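Local coordinates for competence damage-inducible protein A (Klebsiella pneumoniae subsp. pneumoniae MGH 78578, PDB 5V01), which is of unknown function but belongs to the CinA family, some of whose members deamidate nicotinamide mononucleotide, at residues V87-V92 / T128-W133; D6-D11 / V158-A163; L74-E79 / Q93-G98. One frame throughout, in Å; residues are numbered along the deposited sequence.

Contact 1: residues V87-V92 / T128-W133; sequences VSEACV and TVWFAW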
ATOM      1  N   VAL A  87       6.684  -5.470 -16.095  1.00 15.71           N
ATOM      2  CA  VAL A  87       6.299  -4.181 -16.684  1.00 16.64           C
ATOM      3  C   VAL A  87       5.772  -4.484 -18.067  1.00 15.60           C
ATOM      4  O   VAL A  87       6.499  -4.476 -19.060  1.00 17.56           O
ATOM      5  CB  VAL A  87       7.461  -3.177 -16.666  1.00 16.61           C
ATOM      6  CG1 VAL A  87       7.059  -1.860 -17.331  1.00 17.87           C
ATOM      7  CG2 VAL A  87       7.901  -2.909 -15.242  1.00 16.53           C
ATOM      8  N   SER A  88       4.489  -4.801 -18.097  1.00 14.79           N
ATOM      9  CA  SER A  88       3.832  -5.263 -19.309  1.00 16.03           C
ATOM     10  C   SER A  88       2.331  -5.182 -19.155  1.00 16.30           C
ATOM     11  O   SER A  88       1.776  -5.187 -18.041  1.00 16.84           O
ATOM     12  CB  SER A  88       4.229  -6.716 -19.621  1.00 17.31           C
ATOM     13  OG  SER A  88       3.718  -7.626 -18.639  1.00 17.74           O
ATOM     14  N   GLU A  89       1.667  -5.102 -20.296  1.00 16.45           N
ATOM     15  CA  GLU A  89       0.220  -5.223 -20.344  1.00 16.30           C
ATOM     16  C   GLU A  89      -0.285  -6.508 -19.668  1.00 17.45           C
ATOM     17  O   GLU A  89      -1.212  -6.469 -18.871  1.00 16.81           O
ATOM     18  CB  GLU A  89      -0.267  -5.173 -21.792  1.00 18.08           C
ATOM     19  CG  GLU A  89      -1.776  -5.119 -21.890  1.00 21.43           C
ATOM     20  CD  GLU A  89      -2.306  -4.993 -23.299  1.00 24.83           C
ATOM     21  OE1 GLU A  89      -1.788  -5.669 -24.190  1.00 32.88           O
ATOM     22  OE2 GLU A  89      -3.275  -4.250 -23.492  1.00 30.88           O
ATOM     23  N   ALA A  90       0.318  -7.654 -19.996  1.00 16.25           N
ATOM     24  CA  ALA A  90      -0.159  -8.921 -19.463  1.00 16.12           C
ATOM     25  C   ALA A  90      -0.055  -8.985 -17.943  1.00 15.69           C
ATOM     26  O   ALA A  90      -0.958  -9.472 -17.268  1.00 16.98           O
ATOM     27  CB  ALA A  90       0.592 -10.080 -20.090  1.00 17.37           C
ATOM     28  N   CYS A  91       1.032  -8.448 -17.405  1.00 14.34           N
ATOM     29  CA  CYS A  91       1.194  -8.450 -15.953  1.00 15.01           C
ATOM     30  C   CYS A  91       0.165  -7.567 -15.267  1.00 13.79           C
ATOM     31  O   CYS A  91      -0.463  -8.008 -14.306  1.00 14.24           O
ATOM     32  CB  CYS A  91       2.571  -8.006 -15.554  1.00 16.08           C
ATOM     33  SG  CYS A  91       2.797  -8.048 -13.748  1.00 17.30           S
ATOM     34  N   VAL A  92      -0.024  -6.336 -15.742  1.00 13.81           N
ATOM     35  CA  VAL A  92      -1.007  -5.470 -15.075  1.00 13.72           C
ATOM     36  C   VAL A  92      -2.425  -6.035 -15.207  1.00 13.56           C
ATOM     37  O   VAL A  92      -3.238  -5.900 -14.298  1.00 13.83           O
ATOM     38  CB  VAL A  92      -0.936  -3.958 -15.459  1.00 14.15           C
ATOM     39  CG1 VAL A  92       0.326  -3.325 -14.901  1.00 16.58           C
ATOM     40  CG2 VAL A  92      -1.128  -3.700 -16.948  1.00 14.86           C
ATOM     41  N   THR A 128       8.794   4.276 -17.879  1.00 20.98           N
ATOM     42  CA  THR A 128       7.722   3.517 -18.501  1.00 19.96           C
ATOM     43  C   THR A 128       6.844   2.868 -17.441  1.00 18.02           C
ATOM     44  O   THR A 128       7.339   2.133 -16.596  1.00 18.21           O
ATOM     45  CB  THR A 128       8.262   2.405 -19.395  1.00 21.15           C
ATOM     46  OG1 THR A 128       9.178   2.945 -20.365  1.00 24.35           O
ATOM     47  CG2 THR A 128       7.112   1.680 -20.109  1.00 23.40           C
ATOM     48  N   VAL A 129       5.541   3.132 -17.508  1.00 17.12           N
ATOM     49  CA  VAL A 129       4.590   2.621 -16.520  1.00 14.43           C
ATOM     50  C   VAL A 129       3.349   2.089 -17.234  1.00 14.43           C
ATOM     51  O   VAL A 129       2.777   2.794 -18.087  1.00 16.18           O
ATOM     52  CB  VAL A 129       4.177   3.697 -15.494  1.00 15.46           C
ATOM     53  CG1 VAL A 129       3.251   3.088 -14.438  1.00 14.61           C
ATOM     54  CG2 VAL A 129       5.391   4.349 -14.842  1.00 17.57           C
ATOM     55  N   TRP A 130       2.972   0.853 -16.917  1.00 13.74           N
ATOM     56  CA  TRP A 130       1.734   0.240 -17.361  1.00 13.57           C
ATOM     57  C   TRP A 130       0.635   0.357 -16.307  1.00 12.66           C
ATOM     58  O   TRP A 130       0.892   0.203 -15.106  1.00 12.78           O
ATOM     59  CB  TRP A 130       1.936  -1.238 -17.727  1.00 14.05           C
ATOM     60  CG  TRP A 130       2.445  -1.477 -19.121  1.00 15.19           C
ATOM     61  CD1 TRP A 130       3.742  -1.709 -19.504  1.00 16.21           C
ATOM     62  CD2 TRP A 130       1.658  -1.531 -20.308  1.00 16.52           C
ATOM     63  NE1 TRP A 130       3.811  -1.887 -20.860  1.00 17.98           N
ATOM     64  CE2 TRP A 130       2.546  -1.797 -21.384  1.00 16.89           C
ATOM     65  CE3 TRP A 130       0.292  -1.400 -20.572  1.00 16.79           C
ATOM     66  CZ2 TRP A 130       2.105  -1.922 -22.710  1.00 18.94           C
ATOM     67  CZ3 TRP A 130      -0.138  -1.509 -21.895  1.00 17.59           C
ATOM     68  CH2 TRP A 130       0.764  -1.779 -22.939  1.00 18.06           C
ATOM     69  N   PHE A 131      -0.574   0.608 -16.783  1.00 12.60           N
ATOM     70  CA  PHE A 131      -1.762   0.754 -15.979  1.00 12.46           C
ATOM     71  C   PHE A 131      -2.821  -0.205 -16.456  1.00 11.83           C
ATOM     72  O   PHE A 131      -2.952  -0.391 -17.689  1.00 13.17           O
ATOM     73  CB  PHE A 131      -2.334   2.177 -16.142  1.00 12.29           C
ATOM     74  CG  PHE A 131      -1.410   3.263 -15.660  1.00 12.63           C
ATOM     75  CD1 PHE A 131      -0.405   3.737 -16.470  1.00 13.25           C
ATOM     76  CD2 PHE A 131      -1.539   3.785 -14.365  1.00 12.70           C
ATOM     77  CE1 PHE A 131       0.465   4.709 -16.022  1.00 13.79           C
ATOM     78  CE2 PHE A 131      -0.673   4.762 -13.915  1.00 12.50           C
ATOM     79  CZ  PHE A 131       0.320   5.243 -14.738  1.00 13.84           C
ATOM     80  N   ALA A 132      -3.605  -0.748 -15.530  1.00 11.26           N
ATOM     81  CA  ALA A 132      -4.845  -1.464 -15.832  1.00 12.68           C
ATOM     82  C   ALA A 132      -5.968  -0.946 -14.955  1.00 12.15           C
ATOM     83  O   ALA A 132      -5.757  -0.758 -13.744  1.00 12.51           O
ATOM     84  CB  ALA A 132      -4.679  -2.950 -15.610  1.00 14.40           C
ATOM     85  N   TRP A 133      -7.134  -0.702 -15.548  1.00 12.82           N
ATOM     86  CA  TRP A 133      -8.344  -0.367 -14.815  1.00 12.92           C
ATOM     87  C   TRP A 133      -9.335  -1.463 -15.174  1.00 13.35           C
ATOM     88  O   TRP A 133      -9.673  -1.639 -16.360  1.00 15.56           O
ATOM     89  CB  TRP A 133      -8.895   1.019 -15.191  1.00 13.78           C
ATOM     90  CG  TRP A 133      -7.963   2.142 -15.011  1.00 12.79           C
ATOM     91  CD1 TRP A 133      -7.954   3.056 -13.958  1.00 12.29           C
ATOM     92  CD2 TRP A 133      -6.943   2.575 -15.912  1.00 13.51           C
ATOM     93  NE1 TRP A 133      -6.982   3.985 -14.161  1.00 13.44           N
ATOM     94  CE2 TRP A 133      -6.337   3.719 -15.339  1.00 12.68           C
ATOM     95  CE3 TRP A 133      -6.498   2.139 -17.172  1.00 13.55           C
ATOM     96  CZ2 TRP A 133      -5.297   4.409 -15.967  1.00 12.90           C
ATOM     97  CZ3 TRP A 133      -5.471   2.826 -17.783  1.00 14.45           C
ATOM     98  CH2 TRP A 133      -4.890   3.951 -17.196  1.00 14.18           C
TER
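One face of the Trp130 indole carries the Ser88-Glu89 peptide: Glu89 N sits 3.5 Å above the plane of the Trp130 ring, over its centre, with Ser88 C displaced toward the rim. At the edge, Val87 CG1 lies in the ring plane, 4.0 Å from Trp130 CD1. This is alpha/beta layer packing, in which the first turn of helix 89-103 rests on strand 128-135 of a mixed sheet while Phe131 faces helix 150-169 on the far side. With its chi1 of -84°, Trp130 swings CG beside its own backbone N and presents the indole flat to the helix start. Glu89 adds a CH-pi contact, its CB 3.8 Å from the centroid of the six-membered Trp130 ring and 18° off the normal; the carboxylate continues past the ring to Thr141. The peptide lying on the indole belongs to a capped helix end, for the N-cap residue Ser88 accepts from Cys91 N through OG at 3.1 Å and has a second hydrogen bond to Ser85 O. One turn on, Val92 splits its branches, CG1 meeting Trp130 CB at 3.9 Å and CG2 meeting Ala132 CB at 3.9 Å, while Val92 O approaches Ala132 CB to 3.5 Å.

Contact 2: residues D6-D11 / V158-A163; sequences DEIDSD and VRYALA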
ATOM      1  N   ASP A   6      -3.363  15.779 -22.265  1.00 73.73           N
ATOM      2  CA  ASP A   6      -3.018  16.809 -21.223  1.00 67.48           C
ATOM      3  C   ASP A   6      -4.186  17.322 -20.350  1.00 54.94           C
ATOM      4  O   ASP A   6      -4.031  18.328 -19.651  1.00 46.47           O
ATOM      5  CB  ASP A   6      -2.263  17.987 -21.873  1.00 72.95           C
ATOM      6  CG  ASP A   6      -0.771  17.726 -21.991  1.00 77.77           C
ATOM      7  OD1 ASP A   6      -0.389  16.597 -22.368  1.00 81.63           O
ATOM      8  OD2 ASP A   6       0.020  18.649 -21.704  1.00 83.03           O
ATOM      9  N   GLU A   7      -5.342  16.657 -20.392  1.00 41.95           N
ATOM     10  CA  GLU A   7      -6.338  16.768 -19.312  1.00 34.88           C
ATOM     11  C   GLU A   7      -6.056  15.721 -18.240  1.00 31.09           C
ATOM     12  O   GLU A   7      -6.177  16.003 -17.042  1.00 39.70           O
ATOM     13  CB  GLU A   7      -7.778  16.561 -19.819  1.00 36.67           C
ATOM     14  CG  GLU A   7      -8.375  17.733 -20.577  1.00 31.51           C
ATOM     15  CD  GLU A   7      -8.425  19.009 -19.754  1.00 28.61           C
ATOM     16  OE1 GLU A   7      -7.732  19.974 -20.130  1.00 32.76           O
ATOM     17  OE2 GLU A   7      -9.160  19.038 -18.738  1.00 30.36           O
ATOM     18  N   ILE A   8      -5.679  14.518 -18.668  1.00 26.97           N
ATOM     19  CA  ILE A   8      -5.570  13.364 -17.763  1.00 26.29           C
ATOM     20  C   ILE A   8      -4.139  13.230 -17.236  1.00 23.20           C
ATOM     21  O   ILE A   8      -3.952  12.953 -16.065  1.00 26.87           O
ATOM     22  CB  ILE A   8      -6.039  12.057 -18.454  1.00 27.65           C
ATOM     23  CG1 ILE A   8      -7.407  12.264 -19.145  1.00 32.18           C
ATOM     24  CG2 ILE A   8      -6.115  10.893 -17.456  1.00 30.40           C
ATOM     25  CD1 ILE A   8      -8.573  12.593 -18.220  1.00 34.04           C
ATOM     26  N   ASP A   9      -3.136  13.450 -18.092  1.00 24.57           N
ATOM     27  CA  ASP A   9      -1.714  13.468 -17.677  1.00 24.88           C
ATOM     28  C   ASP A   9      -1.227  14.909 -17.640  1.00 28.14           C
ATOM     29  O   ASP A   9      -0.678  15.417 -18.621  1.00 29.08           O
ATOM     30  CB  ASP A   9      -0.832  12.665 -18.640  1.00 26.74           C
ATOM     31  CG  ASP A   9       0.642  12.635 -18.204  1.00 31.57           C
ATOM     32  OD1 ASP A   9       0.918  12.702 -16.982  1.00 32.81           O
ATOM     33  OD2 ASP A   9       1.528  12.559 -19.087  1.00 34.12           O
ATOM     34  N   SER A  10      -1.442  15.559 -16.497  1.00 26.93           N
ATOM     35  CA  SER A  10      -1.239  16.997 -16.385  1.00 26.65           C
ATOM     36  C   SER A  10      -0.819  17.373 -14.992  1.00 24.09           C
ATOM     37  O   SER A  10      -1.473  16.984 -14.029  1.00 24.79           O
ATOM     38  CB  SER A  10      -2.539  17.729 -16.700  1.00 28.50           C
ATOM     39  OG  SER A  10      -2.358  19.138 -16.641  1.00 30.25           O
ATOM     40  N   ASP A  11       0.233  18.183 -14.898  1.00 29.35           N
ATOM     41  CA  ASP A  11       0.663  18.771 -13.628  1.00 32.91           C
ATOM     42  C   ASP A  11      -0.351  19.784 -13.081  1.00 26.53           C
ATOM     43  O   ASP A  11      -0.248  20.188 -11.926  1.00 29.61           O
ATOM     44  CB  ASP A  11       2.050  19.422 -13.774  1.00 43.31           C
ATOM     45  CG  ASP A  11       3.166  18.401 -14.052  1.00 56.05           C
ATOM     46  OD1 ASP A  11       2.888  17.186 -14.166  1.00 59.42           O
ATOM     47  OD2 ASP A  11       4.337  18.818 -14.160  1.00 71.94           O
ATOM     48  N   VAL A 158       0.720   7.998  -9.980  1.00 11.80           N
ATOM     49  CA  VAL A 158      -0.420   7.995  -9.073  1.00 11.86           C
ATOM     50  C   VAL A 158      -1.503   8.981  -9.558  1.00 11.88           C
ATOM     51  O   VAL A 158      -2.686   8.635  -9.618  1.00 11.64           O
ATOM     52  CB  VAL A 158       0.021   8.359  -7.628  1.00 11.75           C
ATOM     53  CG1 VAL A 158      -1.192   8.648  -6.741  1.00 13.33           C
ATOM     54  CG2 VAL A 158       0.874   7.219  -7.038  1.00 12.51           C
ATOM     55  N   ARG A 159      -1.089  10.196  -9.913  0.50 11.97           N
ATOM     56  CA  ARG A 159      -2.024  11.211 -10.396  0.50 12.95           C
ATOM     57  C   ARG A 159      -2.727  10.731 -11.679  0.50 13.34           C
ATOM     58  O   ARG A 159      -3.942  10.884 -11.829  0.50 14.25           O
ATOM     59  CB  ARG A 159      -1.284  12.527 -10.637  0.50 15.11           C
ATOM     60  CG  ARG A 159      -2.078  13.801 -10.415  0.50 18.09           C
ATOM     61  CD  ARG A 159      -1.152  14.987 -10.640  0.50 21.41           C
ATOM     62  NE  ARG A 159      -0.479  14.871 -11.933  0.50 23.60           N
ATOM     63  CZ  ARG A 159       0.691  15.417 -12.239  0.50 25.05           C
ATOM     64  NH1 ARG A 159       1.347  16.150 -11.348  0.50 28.68           N
ATOM     65  NH2 ARG A 159       1.203  15.236 -13.450  0.50 25.01           N
ATOM     66  N   TYR A 160      -1.968  10.125 -12.588  1.00 12.33           N
ATOM     67  CA  TYR A 160      -2.547   9.639 -13.850  1.00 13.51           C
ATOM     68  C   TYR A 160      -3.569   8.541 -13.582  1.00 12.48           C
ATOM     69  O   TYR A 160      -4.643   8.519 -14.173  1.00 14.39           O
ATOM     70  CB  TYR A 160      -1.445   9.125 -14.781  1.00 14.01           C
ATOM     71  CG  TYR A 160      -1.974   8.719 -16.126  1.00 14.23           C
ATOM     72  CD1 TYR A 160      -2.279   9.685 -17.060  1.00 19.68           C
ATOM     73  CD2 TYR A 160      -2.245   7.391 -16.440  1.00 15.59           C
ATOM     74  CE1 TYR A 160      -2.801   9.353 -18.283  1.00 23.70           C
ATOM     75  CE2 TYR A 160      -2.770   7.063 -17.669  1.00 18.59           C
ATOM     76  CZ  TYR A 160      -3.054   8.052 -18.578  1.00 21.35           C
ATOM     77  OH  TYR A 160      -3.579   7.763 -19.810  1.00 25.64           O
ATOM     78  N   ALA A 161      -3.215   7.602 -12.711  1.00 11.79           N
ATOM     79  CA  ALA A 161      -4.138   6.519 -12.387  1.00 11.67           C
ATOM     80  C   ALA A 161      -5.479   7.048 -11.899  1.00 11.54           C
ATOM     81  O   ALA A 161      -6.541   6.553 -12.285  1.00 11.75           O
ATOM     82  CB  ALA A 161      -3.545   5.576 -11.359  1.00 11.65           C
ATOM     83  N   LEU A 162      -5.406   8.066 -11.035  1.00 11.70           N
ATOM     84  CA  LEU A 162      -6.595   8.654 -10.452  1.00 12.22           C
ATOM     85  C   LEU A 162      -7.376   9.512 -11.455  1.00 11.50           C
ATOM     86  O   LEU A 162      -8.604   9.489 -11.451  1.00 13.27           O
ATOM     87  CB  LEU A 162      -6.248   9.479  -9.211  1.00 12.91           C
ATOM     88  CG  LEU A 162      -5.743   8.662  -8.014  1.00 12.94           C
ATOM     89  CD1 LEU A 162      -5.041   9.589  -7.012  1.00 13.82           C
ATOM     90  CD2 LEU A 162      -6.870   7.882  -7.356  1.00 14.44           C
ATOM     91  N   ALA A 163      -6.662  10.315 -12.248  1.00 12.18           N
ATOM     92  CA  ALA A 163      -7.320  11.178 -13.238  1.00 12.21           C
ATOM     93  C   ALA A 163      -8.048  10.312 -14.262  1.00 12.47           C
ATOM     94  O   ALA A 163      -9.193  10.600 -14.637  1.00 13.96           O
ATOM     95  CB  ALA A 163      -6.319  12.089 -13.910  1.00 13.82           C
TER
HETATM   96  O   HOH W   1      -2.493  13.619 -14.149  1.00 22.55           O
HETATM   97  O   HOH W   2       0.214  12.495 -14.355  1.00 19.44           O
HETATM   98  O   HOH W   3       0.249  18.296  -9.101  1.00 37.58           O
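The N-terminal chain, without regular secondary structure here, comes closest to the helix where Ile8 CA lies 5.3 Å from Ala163 CA and Asp9 CA lies 5.5 Å from Tyr160 CA. The apolar half belongs to Ile8, whose CG2 branch touches both Tyr160 CE1 and Ala163 CB at 3.7 Å. Asp9 packs its CB against Tyr160 CD1, also at 3.7 Å, meeting the ring obliquely. Tyr160 reaches these partners because CG stands opposite the backbone N (chi1 -175°), and its ring also makes an edge-to-face contact with Phe131 of the sheet. The arrangement is thus the N-terminal loop that precedes helix 15-29, laid along helix 150-169; Arg159 touches Thr15 and Leu18 of helix 15-29 as well. The polar half depends on Arg159, modelled in two conformers. In one of them Arg159 NH2 forms a salt bridge with Asp11 OD1 at 2.7 Å, bent to 143° at the hydrogen, with the guanidinium and carboxylate planes 61° apart, a pairing that may not hold in the other. Ser10 O hangs over one face of the guanidinium, too poorly angled for a hydrogen bond. In the guanidinium plane, a water accepts from Arg159 NE at 3.2 Å and from Ser10 N at 3.2 Å. A second water donates to Asp9 OD1 at 2.7 Å and accepts only weakly from Arg159 NH2.

Contact 3: residues L74-E79 / Q93-G98; sequences LQVRAE and QEMSSG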
ATOM      1  N   LEU A  74      -0.910 -12.240  -5.724  1.00 12.55           N
ATOM      2  CA  LEU A  74      -1.890 -11.953  -6.784  1.00 12.42           C
ATOM      3  C   LEU A  74      -2.093 -13.052  -7.816  1.00 12.74           C
ATOM      4  O   LEU A  74      -2.900 -12.876  -8.735  1.00 15.49           O
ATOM      5  CB  LEU A  74      -1.525 -10.640  -7.478  1.00 12.29           C
ATOM      6  CG  LEU A  74      -1.530  -9.404  -6.570  1.00 13.09           C
ATOM      7  CD1 LEU A  74      -0.956  -8.236  -7.344  1.00 14.43           C
ATOM      8  CD2 LEU A  74      -2.926  -9.127  -6.042  1.00 15.05           C
ATOM      9  N   GLN A  75      -1.398 -14.177  -7.653  1.00 13.78           N
ATOM     10  CA  GLN A  75      -1.489 -15.340  -8.557  1.00 13.62           C
ATOM     11  C   GLN A  75      -1.134 -14.966  -9.990  1.00 13.94           C
ATOM     12  O   GLN A  75      -1.590 -15.596 -10.940  1.00 16.12           O
ATOM     13  CB  GLN A  75      -2.849 -16.036  -8.489  1.00 16.63           C
ATOM     14  CG  GLN A  75      -3.199 -16.589  -7.126  1.00 18.46           C
ATOM     15  CD  GLN A  75      -3.706 -15.531  -6.188  1.00 20.14           C
ATOM     16  OE1 GLN A  75      -4.547 -14.709  -6.560  1.00 23.04           O
ATOM     17  NE2 GLN A  75      -3.181 -15.524  -4.964  1.00 23.14           N
ATOM     18  N   VAL A  76      -0.244 -13.993 -10.166  1.00 13.67           N
ATOM     19  CA  VAL A  76       0.279 -13.704 -11.510  1.00 14.29           C
ATOM     20  C   VAL A  76       1.031 -14.964 -11.935  1.00 14.77           C
ATOM     21  O   VAL A  76       1.779 -15.545 -11.162  1.00 16.18           O
ATOM     22  CB  VAL A  76       1.171 -12.442 -11.514  1.00 13.77           C
ATOM     23  CG1 VAL A  76       1.824 -12.243 -12.873  1.00 14.99           C
ATOM     24  CG2 VAL A  76       0.357 -11.200 -11.132  1.00 13.93           C
ATOM     25  N   ARG A  77       0.818 -15.377 -13.179  1.00 14.47           N
ATOM     26  CA  ARG A  77       1.444 -16.602 -13.699  1.00 15.20           C
ATOM     27  C   ARG A  77       2.936 -16.430 -13.881  1.00 13.57           C
ATOM     28  O   ARG A  77       3.393 -15.438 -14.445  1.00 15.25           O
ATOM     29  CB  ARG A  77       0.869 -16.977 -15.050  1.00 16.20           C
ATOM     30  CG  ARG A  77      -0.587 -17.316 -15.024  1.00 16.66           C
ATOM     31  CD  ARG A  77      -0.989 -17.624 -16.456  1.00 17.59           C
ATOM     32  NE  ARG A  77      -2.376 -18.041 -16.538  1.00 19.27           N
ATOM     33  CZ  ARG A  77      -3.031 -18.261 -17.680  1.00 18.31           C
ATOM     34  NH1 ARG A  77      -2.415 -18.101 -18.838  1.00 20.55           N
ATOM     35  NH2 ARG A  77      -4.290 -18.655 -17.645  1.00 19.99           N
ATOM     36  N   ALA A  78       3.706 -17.448 -13.504  1.00 15.44           N
ATOM     37  CA  ALA A  78       5.158 -17.416 -13.709  1.00 17.50           C
ATOM     38  C   ALA A  78       5.489 -17.223 -15.200  1.00 17.14           C
ATOM     39  O   ALA A  78       6.401 -16.475 -15.557  1.00 18.11           O
ATOM     40  CB  ALA A  78       5.805 -18.691 -13.180  1.00 18.63           C
ATOM     41  N   GLU A  79       4.733 -17.930 -16.037  0.50 17.53           N
ATOM     42  CA  GLU A  79       4.871 -17.869 -17.476  0.50 20.32           C
ATOM     43  C   GLU A  79       4.689 -16.451 -18.030  0.50 18.33           C
ATOM     44  O   GLU A  79       5.417 -16.020 -18.922  0.50 20.39           O
ATOM     45  CB  GLU A  79       3.854 -18.844 -18.077  0.50 22.85           C
ATOM     46  CG  GLU A  79       4.093 -20.292 -17.652  0.50 26.70           C
ATOM     47  CD  GLU A  79       3.854 -20.614 -16.167  0.50 26.30           C
ATOM     48  OE1 GLU A  79       2.904 -20.055 -15.502  0.50 12.99           O
ATOM     49  OE2 GLU A  79       4.648 -21.484 -15.685  0.50 22.72           O
ATOM     50  N   GLN A  93      -2.733  -6.686 -16.344  1.00 13.74           N
ATOM     51  CA  GLN A  93      -4.028  -7.388 -16.445  1.00 15.59           C
ATOM     52  C   GLN A  93      -4.175  -8.420 -15.330  1.00 13.33           C
ATOM     53  O   GLN A  93      -5.185  -8.442 -14.625  1.00 14.88           O
ATOM     54  CB  GLN A  93      -4.198  -8.075 -17.801  1.00 16.71           C
ATOM     55  CG  GLN A  93      -4.428  -7.118 -18.934  1.00 19.49           C
ATOM     56  CD  GLN A  93      -4.307  -7.750 -20.299  1.00 23.72           C
ATOM     57  OE1 GLN A  93      -3.565  -8.717 -20.497  1.00 28.23           O
ATOM     58  NE2 GLN A  93      -5.033  -7.202 -21.251  1.00 26.75           N
ATOM     59  N   GLU A  94      -3.166  -9.275 -15.171  1.00 13.87           N
ATOM     60  CA  GLU A  94      -3.254 -10.327 -14.166  1.00 13.72           C
ATOM     61  C   GLU A  94      -3.229  -9.775 -12.736  1.00 14.06           C
ATOM     62  O   GLU A  94      -3.928 -10.289 -11.857  1.00 14.22           O
ATOM     63  CB  GLU A  94      -2.169 -11.381 -14.377  1.00 14.56           C
ATOM     64  CG  GLU A  94      -2.394 -12.202 -15.647  1.00 16.57           C
ATOM     65  CD  GLU A  94      -1.385 -13.307 -15.836  1.00 18.20           C
ATOM     66  OE1 GLU A  94      -0.695 -13.647 -14.888  1.00 24.37           O
ATOM     67  OE2 GLU A  94      -1.287 -13.877 -16.940  1.00 20.30           O
ATOM     68  N   MET A  95      -2.438  -8.722 -12.510  1.00 12.54           N
ATOM     69  CA  MET A  95      -2.441  -8.058 -11.184  1.00 11.78           C
ATOM     70  C   MET A  95      -3.837  -7.537 -10.853  1.00 12.42           C
ATOM     71  O   MET A  95      -4.328  -7.723  -9.733  1.00 12.70           O
ATOM     72  CB  MET A  95      -1.455  -6.888 -11.149  1.00 12.14           C
ATOM     73  CG  MET A  95      -0.012  -7.279 -11.099  1.00 12.22           C
ATOM     74  SD  MET A  95       1.131  -5.895 -11.213  1.00 13.17           S
ATOM     75  CE  MET A  95       0.877  -5.096  -9.642  1.00 13.32           C
ATOM     76  N   SER A  96      -4.479  -6.883 -11.835  1.00 12.75           N
ATOM     77  CA  SER A  96      -5.789  -6.281 -11.607  1.00 13.71           C
ATOM     78  C   SER A  96      -6.826  -7.362 -11.310  1.00 12.92           C
ATOM     79  O   SER A  96      -7.653  -7.204 -10.432  1.00 13.96           O
ATOM     80  CB  SER A  96      -6.214  -5.381 -12.774  1.00 13.67           C
ATOM     81  OG  SER A  96      -6.642  -6.108 -13.912  1.00 16.11           O
ATOM     82  N   SER A  97      -6.761  -8.477 -12.051  1.00 13.77           N
ATOM     83  CA  SER A  97      -7.684  -9.575 -11.793  1.00 15.65           C
ATOM     84  C   SER A  97      -7.470 -10.194 -10.410  1.00 13.84           C
ATOM     85  O   SER A  97      -8.453 -10.507  -9.705  1.00 15.43           O
ATOM     86  CB  SER A  97      -7.545 -10.659 -12.867  1.00 17.63           C
ATOM     87  OG  SER A  97      -7.884 -10.153 -14.125  1.00 22.16           O
ATOM     88  N   GLY A  98      -6.207 -10.371 -10.032  1.00 14.47           N
ATOM     89  CA  GLY A  98      -5.906 -10.964  -8.750  1.00 14.65           C
ATOM     90  C   GLY A  98      -6.392 -10.123  -7.590  1.00 13.57           C
ATOM     91  O   GLY A  98      -6.980 -10.648  -6.643  1.00 14.76           O
TER
HETATM   92  O   HOH W   4      -3.942 -13.040 -11.260  1.00 17.42           O
HETATM   93  O   HOH W   5      -3.309 -14.756 -13.294  1.00 22.87           O
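Glu94 reaches out from helix 89-103 to Arg77, the N-cap residue of helix 78-84, and its OE1 accepts from Arg77 N at 2.9 Å in an almost straight bond of 171°, met nearly head-on to the carboxylate C-O. The extended Glu94 chain also brings OE1 within 3.5 Å of Val76 CG1, while its other oxygen, OE2, is hydrogen-bonded to Thr80 in the first turn of helix 78-84. A carboxylate so placed at a helix N-terminus probably has its negative charge eased by the helix dipole. Arg77 crosses it at about a right angle, its guanidinium too distant for a salt bridge and probably adding only a weak charge attraction. From the Glu94 backbone, the carbonyl O lies 2.8 Å from a water that also stands 2.7 Å from Leu74 O, linking the two segments. Met95 follows with the apolar contact: its CG, set beside the backbone N by chi1 of -73°, meets Val76 CG2 at 3.9 Å and Leu74 CD1 at 4.0 Å. A turn after Glu94, Gly98 permits close backbone approach, its CA making a CA-H...O contact of 3.6 Å with Leu74 O. Segment 74-79 runs from the end of helix 67-74 through the link 75-77 into helix 78-84, pressed against helix 89-103; beneath it, Leu74 and Met95 both reach Thr64 of strand 58-64, and Met95 continues to Ala110 and Ser112 of strand 107-113.

How the contacts relate
Along the chain contact 2 encloses the other two, pairing residues 6-11 with 158-163, whereas contacts 1 and 3 interleave: 74-79, 87-92, 93-98, then 128-133. Contacts 1 and 3 share helix 89-103 in consecutive segments, with centres about 11 Å apart, and meet where Ala132 CB packs on Ser96 CB. Contacts 1 and 2, with centres about 16 Å apart, join where strand 128-135 meets helix 150-169: Trp133 packs on Tyr160, and Trp133 NE1 probably donates a hydrogen bond to Ala161 O. Contacts 2 and 3 have centres about 25 Å apart, on opposite sides of the chain's centre, without touching. Together they illustrate a layered alpha/beta fold, with strand 128-135, second from one edge of the sheet, packing against helices on both faces.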